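ORF 37 (Human herpesvirus 8 type M, PDB 3FHD) processes branched or non-linear viral DNA as an endonuclease and exonuclease acting on double- and single-stranded DNA, and binds magnesium. Local coordinates at residues V208-L213 with Y265-R270; T428-K433 with L458-P463; L216-E221 with L242-N247. All blocks are in the same frame, centred on the assembly; numbering follows the deposited sequence.

Contact 1 (V208-L213 with Y265-R270); sequences VVKTLL and YEIKCR. With MG (magnesium ion), chain E.
Ile267 touches Val209, Lys210 and Leu213 of the helix segment 208-213: its CG2 lies on the valine, its CD1 on the lysine and the leucine. This is helix-on-sheet packing beside the metal site of a PD-(D/E)XK nuclease: helix 203-217 covers one face of the strand that carries the E-X-K residues Glu266, Ile267 and Lys268, and the axes of 208-213 and 265-269 run at 133°. The methyl Ile267 CG2 lies against Val209 CB at 3.6 Å, and these two branched side chains pass each other head to tail. In Ile267, chi1 of -71° sets CG1 anti to the carbonyl carbon, and the extended chi2 carries CD1 on to Leu213 CD1, which it meets tip to tip at 3.8 Å. The same CD1 is pressed by Lys210 CG at 3.5 Å, a tight carbon pair where the side chains cross at about a right angle. Lys210 uses its aliphatic part here, while its amine continues to the carbonyl oxygens of Asp243 and Leu225. At one end of the contact Leu213 CD1 also touches Tyr265 CB, 3.9 Å away; at the other, Val209 CG2 rests near Cys269 SG at 4.3 Å. Branched aliphatic residues suit this face because it is buried against the helix and needs close apolar packing; strand alternation directs Glu266 and Lys268 to the other side. Glu266 OE2 and Ile267 O each bind the magnesium ion at 2.4 Å, and Asp243 supplies a third ligand. Lys268 NZ forms a salt bridge with Glu266 OE2, 2.9 Å long, meeting that oxygen from above the carboxylate plane, 41° out of it.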
loop_
_atom_site.group_PDB
_atom_site.type_symbol
_atom_site.label_atom_id
_atom_site.label_comp_id
_atom_site.label_asym_id
_atom_site.label_seq_id
_atom_site.Cartn_x
_atom_site.Cartn_y
_atom_site.Cartn_z
ATOM N N VAL A 208 8.595 -2.660 -13.365
ATOM C CA VAL A 208 9.552 -1.889 -14.147
ATOM C C VAL A 208 9.888 -0.590 -13.430
ATOM O O VAL A 208 11.074 -0.211 -13.340
ATOM C CB VAL A 208 9.069 -1.623 -15.595
ATOM C CG1 VAL A 208 9.912 -0.531 -16.247
ATOM C CG2 VAL A 208 9.163 -2.900 -16.410
ATOM N N VAL A 209 8.860 0.101 -12.925
ATOM C CA VAL A 209 9.120 1.322 -12.177
ATOM C C VAL A 209 9.995 1.065 -10.928
ATOM O O VAL A 209 10.892 1.866 -10.642
ATOM C CB VAL A 209 7.839 2.095 -11.796
ATOM C CG1 VAL A 209 8.189 3.369 -10.967
ATOM C CG2 VAL A 209 7.042 2.459 -13.061
ATOM N N LYS A 210 9.743 -0.023 -10.197
ATOM C CA LYS A 210 10.613 -0.383 -9.045
ATOM C C LYS A 210 12.059 -0.483 -9.469
ATOM O O LYS A 210 12.942 0.056 -8.790
ATOM C CB LYS A 210 10.240 -1.735 -8.421
ATOM C CG LYS A 210 8.946 -1.751 -7.709
ATOM C CD LYS A 210 8.763 -2.977 -6.820
ATOM C CE LYS A 210 7.255 -3.154 -6.609
ATOM N NZ LYS A 210 6.844 -4.011 -5.470
ATOM N N THR A 211 12.306 -1.189 -10.575
ATOM C CA THR A 211 13.678 -1.296 -11.130
ATOM C C THR A 211 14.329 0.057 -11.445
ATOM O O THR A 211 15.527 0.247 -11.177
ATOM C CB THR A 211 13.740 -2.197 -12.372
ATOM O OG1 THR A 211 13.103 -3.440 -12.070
ATOM C CG2 THR A 211 15.217 -2.498 -12.758
ATOM N N LEU A 212 13.557 0.971 -12.028
ATOM C CA LEU A 212 14.006 2.351 -12.274
ATOM C C LEU A 212 14.402 3.106 -11.003
ATOM O O LEU A 212 15.457 3.763 -10.974
ATOM C CB LEU A 212 12.938 3.145 -13.031
ATOM C CG LEU A 212 12.620 2.738 -14.481
ATOM C CD1 LEU A 212 11.278 3.305 -14.946
ATOM C CD2 LEU A 212 13.747 3.172 -15.433
ATOM N N LEU A 213 13.564 3.022 -9.969
ATOM C CA LEU A 213 13.843 3.658 -8.681
ATOM C C LEU A 213 15.115 3.081 -8.058
ATOM O O LEU A 213 16.031 3.814 -7.669
ATOM C CB LEU A 213 12.622 3.493 -7.728
ATOM C CG LEU A 213 11.318 4.175 -8.180
ATOM C CD1 LEU A 213 10.081 3.900 -7.267
ATOM C CD2 LEU A 213 11.541 5.684 -8.351
ATOM N N TYR A 265 8.059 5.124 -1.540
ATOM C CA TYR A 265 7.390 5.426 -2.823
ATOM C C TYR A 265 6.161 4.540 -3.122
ATOM O O TYR A 265 6.237 3.305 -3.009
ATOM C CB TYR A 265 8.359 5.291 -4.023
ATOM C CG TYR A 265 9.614 6.146 -4.014
ATOM C CD1 TYR A 265 9.788 7.173 -4.942
ATOM C CD2 TYR A 265 10.660 5.886 -3.110
ATOM C CE1 TYR A 265 10.967 7.946 -4.941
ATOM C CE2 TYR A 265 11.831 6.632 -3.117
ATOM C CZ TYR A 265 11.979 7.661 -4.027
ATOM O OH TYR A 265 13.127 8.415 -4.016
ATOM N N GLU A 266 5.034 5.180 -3.428
ATOM C CA GLU A 266 3.868 4.516 -3.969
ATOM C C GLU A 266 3.940 4.628 -5.519
ATOM O O GLU A 266 4.003 5.718 -6.043
ATOM C CB GLU A 266 2.599 5.164 -3.416
ATOM C CG GLU A 266 1.290 4.678 -4.021
ATOM C CD GLU A 266 1.091 3.150 -3.973
ATOM O OE1 GLU A 266 1.391 2.462 -2.949
ATOM O OE2 GLU A 266 0.565 2.637 -4.972
ATOM N N ILE A 267 3.913 3.495 -6.211
ATOM C CA ILE A 267 4.129 3.469 -7.670
ATOM C C ILE A 267 2.782 3.412 -8.404
ATOM O O ILE A 267 1.926 2.636 -8.020
ATOM C CB ILE A 267 5.048 2.276 -8.056
ATOM C CG1 ILE A 267 6.478 2.546 -7.593
ATOM C CG2 ILE A 267 4.994 1.964 -9.599
ATOM C CD1 ILE A 267 7.315 1.317 -7.446
ATOM N N LYS A 268 2.574 4.270 -9.416
ATOM C CA LYS A 268 1.358 4.219 -10.271
ATOM C C LYS A 268 1.799 4.209 -11.744
ATOM O O LYS A 268 2.835 4.771 -12.063
ATOM C CB LYS A 268 0.467 5.461 -10.056
ATOM C CG LYS A 268 0.001 5.672 -8.613
ATOM C CD LYS A 268 -0.898 4.498 -8.201
ATOM C CE LYS A 268 -1.276 4.614 -6.730
ATOM N NZ LYS A 268 -1.932 3.380 -6.246
ATOM N N CYS A 269 1.051 3.562 -12.616
ATOM C CA CYS A 269 1.357 3.628 -14.053
ATOM C C CYS A 269 0.205 4.277 -14.778
ATOM O O CYS A 269 -0.962 4.067 -14.395
ATOM C CB CYS A 269 1.665 2.240 -14.602
ATOM S SG CYS A 269 2.961 1.388 -13.728
ATOM N N ARG A 270 0.506 5.107 -15.783
ATOM C CA ARG A 270 -0.533 5.853 -16.507
ATOM C C ARG A 270 -0.844 5.238 -17.861
ATOM O O ARG A 270 -0.299 5.676 -18.859
ATOM C CB ARG A 270 -0.062 7.276 -16.747
ATOM C CG ARG A 270 0.378 7.987 -15.507
ATOM C CD ARG A 270 -0.780 8.722 -14.961
ATOM N NE ARG A 270 -1.698 7.777 -14.372
ATOM C CZ ARG A 270 -2.929 8.066 -13.994
ATOM N NH1 ARG A 270 -3.395 9.291 -14.155
ATOM N NH2 ARG A 270 -3.681 7.119 -13.442
HETATM MG MG MG E . 1.147 0.946 -6.541
#

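Contact 2 (T428-K433 with L458-P463); sequences TGFFRK and LLIVTP
Phe430 and Leu458 face each other as a hydrogen-bonded antiparallel pair, their side chains running alongside each other off the same face of the sheet. The leucine CG is anti to its own backbone N (chi1 -172°), a torsion that, with the bent chi2, brings CD2 over one face of the phenylalanine ring, offset toward the rim. The result is a CH-pi contact 26° off the ring normal, with Leu458 CD2 and Phe430 CD2 3.6 Å apart. Phe430 takes a different staggered position, with CG anti to the carbonyl carbon at -66°, and its CE2 reaches Ile460 CD1 at 3.8 Å as the two side chains cross at a slant. A flat ring suits this place because it spans two neighbours on the opposing strand. These strands, 423-432 and 455-464, are central members of the mixed beta-sheet of the PD-(D/E)XK-type nuclease core. Thr428 N to Ile460 O (2.8 Å) and Ile460 N to Thr428 O (2.9 Å) bond one pair reciprocally; Phe430 N to Leu458 O (2.9 Å) joins the next. Between them sits the non-hydrogen-bonded pair of Gly429 and Leu459. Having no side chain, Gly429 fits under CE2 of Phe431, which leans over the same face, while Leu459 CD1 curls back to Thr428 O at 3.6 Å. On the side of the sheet that carries Phe430, a water molecule bridges Thr428 OG1 (2.9 Å) and Thr462 OG1 (2.8 Å) and donates to Ile460 O, so this carbonyl is gripped by both an amide and a water. Thr428 OG1 also bonds to the hydroxyl of Tyr325.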
loop_
_atom_site.group_PDB
_atom_site.type_symbol
_atom_site.label_atom_id
_atom_site.label_comp_id
_atom_site.label_asym_id
_atom_site.label_seq_id
_atom_site.Cartn_x
_atom_site.Cartn_y
_atom_site.Cartn_z
ATOM N N THR A 428 5.292 7.964 -10.719
ATOM C CA THR A 428 4.388 7.725 -11.827
ATOM C C THR A 428 5.204 7.347 -13.049
ATOM O O THR A 428 6.052 8.134 -13.471
ATOM C CB THR A 428 3.581 9.004 -12.155
ATOM O OG1 THR A 428 2.713 9.335 -11.059
ATOM C CG2 THR A 428 2.718 8.788 -13.374
ATOM N N GLY A 429 4.940 6.155 -13.596
ATOM C CA GLY A 429 5.591 5.676 -14.811
ATOM C C GLY A 429 4.719 5.802 -16.055
ATOM O O GLY A 429 3.518 5.606 -15.993
ATOM N N PHE A 430 5.351 6.122 -17.183
ATOM C CA PHE A 430 4.697 6.289 -18.483
ATOM C C PHE A 430 5.414 5.361 -19.423
ATOM O O PHE A 430 6.634 5.109 -19.252
ATOM C CB PHE A 430 4.825 7.725 -18.992
ATOM C CG PHE A 430 4.088 8.746 -18.161
ATOM C CD1 PHE A 430 2.819 9.186 -18.533
ATOM C CD2 PHE A 430 4.670 9.279 -17.007
ATOM C CE1 PHE A 430 2.132 10.116 -17.774
ATOM C CE2 PHE A 430 3.991 10.232 -16.245
ATOM C CZ PHE A 430 2.715 10.644 -16.621
ATOM N N PHE A 431 4.672 4.828 -20.390
ATOM C CA PHE A 431 5.155 3.706 -21.204
ATOM C C PHE A 431 4.817 3.860 -22.688
ATOM O O PHE A 431 3.953 4.665 -23.062
ATOM C CB PHE A 431 4.604 2.357 -20.687
ATOM C CG PHE A 431 5.086 1.978 -19.312
ATOM C CD1 PHE A 431 6.216 1.178 -19.143
ATOM C CD2 PHE A 431 4.402 2.411 -18.181
ATOM C CE1 PHE A 431 6.665 0.815 -17.864
ATOM C CE2 PHE A 431 4.860 2.055 -16.893
ATOM C CZ PHE A 431 6.009 1.264 -16.753
ATOM N N ARG A 432 5.520 3.076 -23.508
ATOM C CA ARG A 432 5.213 2.921 -24.923
ATOM C C ARG A 432 5.214 1.451 -25.377
ATOM O O ARG A 432 5.886 0.589 -24.787
ATOM C CB ARG A 432 6.133 3.788 -25.801
ATOM C CG ARG A 432 7.569 3.271 -25.963
ATOM C CD ARG A 432 8.317 4.094 -27.021
ATOM N NE ARG A 432 9.719 3.665 -27.201
ATOM C CZ ARG A 432 10.105 2.585 -27.876
ATOM N NH1 ARG A 432 9.212 1.769 -28.432
ATOM N NH2 ARG A 432 11.408 2.311 -28.007
ATOM N N LYS A 433 4.423 1.171 -26.412
ATOM C CA LYS A 433 4.445 -0.130 -27.052
ATOM C C LYS A 433 5.811 -0.415 -27.688
ATOM O O LYS A 433 6.497 0.496 -28.188
ATOM C CB LYS A 433 3.343 -0.234 -28.114
ATOM C CG LYS A 433 1.889 -0.199 -27.582
ATOM C CD LYS A 433 1.632 -1.301 -26.513
ATOM C CE LYS A 433 0.125 -1.463 -26.212
ATOM N NZ LYS A 433 -0.130 -2.467 -25.115
ATOM N N LEU A 458 9.087 7.670 -19.322
ATOM C CA LEU A 458 9.055 8.849 -18.474
ATOM C C LEU A 458 8.724 8.446 -17.053
ATOM O O LEU A 458 7.866 7.580 -16.832
ATOM C CB LEU A 458 7.985 9.795 -18.998
ATOM C CG LEU A 458 7.796 11.218 -18.465
ATOM C CD1 LEU A 458 8.929 12.135 -18.947
ATOM C CD2 LEU A 458 6.426 11.739 -18.968
ATOM N N LEU A 459 9.405 9.084 -16.102
ATOM C CA LEU A 459 9.176 8.889 -14.670
ATOM C C LEU A 459 8.973 10.249 -14.000
ATOM O O LEU A 459 9.771 11.170 -14.173
ATOM C CB LEU A 459 10.345 8.119 -14.031
ATOM C CG LEU A 459 10.248 7.766 -12.529
ATOM C CD1 LEU A 459 9.177 6.744 -12.255
ATOM C CD2 LEU A 459 11.595 7.289 -11.981
ATOM N N ILE A 460 7.884 10.393 -13.259
ATOM C CA ILE A 460 7.668 11.600 -12.471
ATOM C C ILE A 460 7.634 11.214 -10.981
ATOM O O ILE A 460 6.933 10.278 -10.618
ATOM C CB ILE A 460 6.363 12.281 -12.877
ATOM C CG1 ILE A 460 6.404 12.623 -14.395
ATOM C CG2 ILE A 460 6.115 13.519 -12.009
ATOM C CD1 ILE A 460 5.274 13.513 -14.858
ATOM N N VAL A 461 8.399 11.927 -10.157
ATOM C CA VAL A 461 8.422 11.684 -8.721
ATOM C C VAL A 461 7.880 12.938 -8.053
ATOM O O VAL A 461 8.420 14.038 -8.236
ATOM C CB VAL A 461 9.842 11.302 -8.199
ATOM C CG1 VAL A 461 9.842 11.125 -6.668
ATOM C CG2 VAL A 461 10.351 10.009 -8.870
ATOM N N THR A 462 6.792 12.757 -7.309
ATOM C CA THR A 462 6.061 13.827 -6.665
ATOM C C THR A 462 6.074 13.613 -5.138
ATOM O O THR A 462 5.603 12.571 -4.667
ATOM C CB THR A 462 4.593 13.851 -7.205
ATOM O OG1 THR A 462 4.611 14.037 -8.635
ATOM C CG2 THR A 462 3.787 14.972 -6.577
ATOM N N PRO A 463 6.617 14.586 -4.365
ATOM C CA PRO A 463 6.580 14.541 -2.890
ATOM C C PRO A 463 5.150 14.652 -2.325
ATOM O O PRO A 463 4.258 15.247 -2.968
ATOM C CB PRO A 463 7.432 15.758 -2.466
ATOM C CG PRO A 463 7.458 16.640 -3.613
ATOM C CD PRO A 463 7.341 15.778 -4.850
HETATM O O HOH W 1 4.187 11.431 -9.691
#

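Contact 3 (L216-E221 with L242-N247); sequences LLHPDE and LDFAAN. With MG (magnesium ion), chain E.
The imidazole of His218 carries the Ala246 methyl squarely over the centre of one face: Ala246 CB stands 3.5 Å from the ring centroid and only 6° off the normal, a CH-pi contact. At the ring's edge, in its plane, ND1 donates an almost straight bond of 3.1 Å to Glu221 OE1, which receives it from above the carboxylate plane. His218 CD2 meets the rim of the Phe244 ring near that ring's plane, at CE2, 4.0 Å away. NE2, the other imidazole nitrogen, is hydrogen-bonded to Tyr265 OH, so both nitrogens have partners and the ring's rotation is fixed. A small alanine suits the corner just after strand 244-245, because a lone methyl can sit flush on the imidazole face. The type I turn from His218 to Glu221 brings acid and histidine together. Glu221 OE2 also lies 2.5 Å from Asn247 ND2, with carboxylate and amide planes 67° apart; this bond is poorly angled and improbably short, hence doubtful. Just before Phe244 in the chain, Asp243 binds the magnesium ion through OD2 at 2.4 Å. The whole thus joins the turn after helix 203-217 to the edge strand that follows the metal-binding aspartate of the PD-(D/E)XK site.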
loop_
_atom_site.group_PDB
_atom_site.type_symbol
_atom_site.label_atom_id
_atom_site.label_comp_id
_atom_site.label_asym_id
_atom_site.label_seq_id
_atom_site.Cartn_x
_atom_site.Cartn_y
_atom_site.Cartn_z
ATOM N N LEU A 216 18.295 3.516 -10.883
ATOM C CA LEU A 216 18.648 4.839 -11.410
ATOM C C LEU A 216 18.583 5.966 -10.405
ATOM O O LEU A 216 19.334 6.935 -10.524
ATOM C CB LEU A 216 17.845 5.183 -12.674
ATOM C CG LEU A 216 17.818 4.148 -13.814
ATOM C CD1 LEU A 216 16.945 4.641 -14.951
ATOM C CD2 LEU A 216 19.223 3.784 -14.345
ATOM N N LEU A 217 17.708 5.851 -9.414
ATOM C CA LEU A 217 17.572 6.890 -8.378
ATOM C C LEU A 217 18.311 6.543 -7.098
ATOM O O LEU A 217 18.765 7.430 -6.397
ATOM C CB LEU A 217 16.094 7.173 -8.041
ATOM C CG LEU A 217 15.371 8.288 -8.811
ATOM C CD1 LEU A 217 15.427 8.057 -10.322
ATOM C CD2 LEU A 217 13.900 8.410 -8.344
ATOM N N HIS A 218 18.403 5.259 -6.773
ATOM C CA HIS A 218 19.021 4.869 -5.506
ATOM C C HIS A 218 20.080 3.770 -5.695
ATOM O O HIS A 218 20.049 2.742 -5.020
ATOM C CB HIS A 218 17.931 4.464 -4.502
ATOM C CG HIS A 218 16.969 5.565 -4.175
ATOM N ND1 HIS A 218 17.287 6.607 -3.329
ATOM C CD2 HIS A 218 15.686 5.775 -4.562
ATOM C CE1 HIS A 218 16.246 7.413 -3.212
ATOM N NE2 HIS A 218 15.260 6.929 -3.949
ATOM N N PRO A 219 21.037 3.996 -6.614
ATOM C CA PRO A 219 21.969 2.919 -6.949
ATOM C C PRO A 219 22.959 2.640 -5.809
ATOM O O PRO A 219 23.449 1.521 -5.688
ATOM C CB PRO A 219 22.701 3.461 -8.181
ATOM C CG PRO A 219 22.692 4.951 -7.996
ATOM C CD PRO A 219 21.330 5.234 -7.355
ATOM N N ASP A 220 23.200 3.658 -4.983
ATOM C CA ASP A 220 24.210 3.643 -3.921
ATOM C C ASP A 220 23.626 3.339 -2.550
ATOM O O ASP A 220 24.283 3.549 -1.529
ATOM C CB ASP A 220 24.914 5.004 -3.852
ATOM C CG ASP A 220 25.866 5.241 -5.018
ATOM O OD1 ASP A 220 26.104 4.319 -5.836
ATOM O OD2 ASP A 220 26.388 6.368 -5.114
ATOM N N GLU A 221 22.389 2.863 -2.519
ATOM C CA GLU A 221 21.698 2.692 -1.244
ATOM C C GLU A 221 21.120 1.308 -1.067
ATOM O O GLU A 221 20.906 0.574 -2.040
ATOM C CB GLU A 221 20.602 3.751 -1.081
ATOM C CG GLU A 221 21.113 5.172 -1.295
ATOM C CD GLU A 221 20.015 6.204 -1.309
ATOM O OE1 GLU A 221 20.107 7.152 -2.124
ATOM O OE2 GLU A 221 19.064 6.067 -0.504
ATOM N N LEU A 242 3.740 -1.767 1.033
ATOM C CA LEU A 242 4.423 -0.711 0.343
ATOM C C LEU A 242 4.942 -1.205 -1.000
ATOM O O LEU A 242 5.241 -2.383 -1.143
ATOM C CB LEU A 242 5.588 -0.211 1.176
ATOM C CG LEU A 242 5.319 0.285 2.627
ATOM C CD1 LEU A 242 6.619 0.656 3.307
ATOM C CD2 LEU A 242 4.345 1.475 2.664
ATOM N N ASP A 243 5.079 -0.302 -1.960
ATOM C CA ASP A 243 5.636 -0.714 -3.260
ATOM C C ASP A 243 7.167 -0.755 -3.200
ATOM O O ASP A 243 7.769 -1.728 -3.644
ATOM C CB ASP A 243 5.184 0.234 -4.380
ATOM C CG ASP A 243 3.681 0.224 -4.594
ATOM O OD1 ASP A 243 3.000 -0.681 -4.083
ATOM O OD2 ASP A 243 3.176 1.116 -5.283
ATOM N N PHE A 244 7.787 0.309 -2.698
ATOM C CA PHE A 244 9.256 0.448 -2.707
ATOM C C PHE A 244 9.724 1.403 -1.620
ATOM O O PHE A 244 9.051 2.394 -1.361
ATOM C CB PHE A 244 9.671 1.027 -4.073
ATOM C CG PHE A 244 11.148 1.281 -4.207
ATOM C CD1 PHE A 244 12.023 0.250 -4.508
ATOM C CD2 PHE A 244 11.665 2.558 -4.019
ATOM C CE1 PHE A 244 13.430 0.517 -4.624
ATOM C CE2 PHE A 244 13.041 2.815 -4.113
ATOM C CZ PHE A 244 13.914 1.798 -4.430
ATOM N N ALA A 245 10.895 1.136 -1.016
ATOM C CA ALA A 245 11.508 2.078 -0.085
ATOM C C ALA A 245 13.016 2.067 -0.228
ATOM O O ALA A 245 13.640 1.013 -0.481
ATOM C CB ALA A 245 11.098 1.779 1.342
ATOM N N ALA A 246 13.594 3.246 -0.079
ATOM C CA ALA A 246 15.052 3.388 -0.069
ATOM C C ALA A 246 15.515 3.677 1.368
ATOM O O ALA A 246 14.791 4.317 2.142
ATOM C CB ALA A 246 15.476 4.501 -1.044
ATOM N N ASN A 247 16.699 3.181 1.739
ATOM C CA ASN A 247 17.171 3.173 3.165
ATOM C C ASN A 247 16.367 2.297 4.144
ATOM O O ASN A 247 16.047 2.723 5.260
ATOM C CB ASN A 247 17.262 4.596 3.749
ATOM C CG ASN A 247 18.286 5.470 3.040
ATOM O OD1 ASN A 247 19.280 5.886 3.641
ATOM N ND2 ASN A 247 18.037 5.780 1.775
HETATM MG MG MG E . 1.147 0.946 -6.541
#

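Overall arrangement
Contact 2 is wholly buried, contact 1 has one partly exposed residue, Cys269, and contact 3 is the most open, at Glu221 and Asn247. Contacts 1 and 3 share helix 203-217 and the magnesium site: Asp243 OD2 of contact 3 probably accepts a bond from Ile267 N of contact 1, which would help hold Asp243 beside the other ligands. Contact 1 is apolar between helix and sheet, contact 3 mixes an aromatic cluster with polar links at the helix's C-terminal end, and contact 2 combines backbone pairing with apolar packing on one face. Strand 262-269 lies next to 423-432, where Lys268 O and Gly429 N probably bond, while Leu217 packs on Val461, tying contact 3 to contact 2.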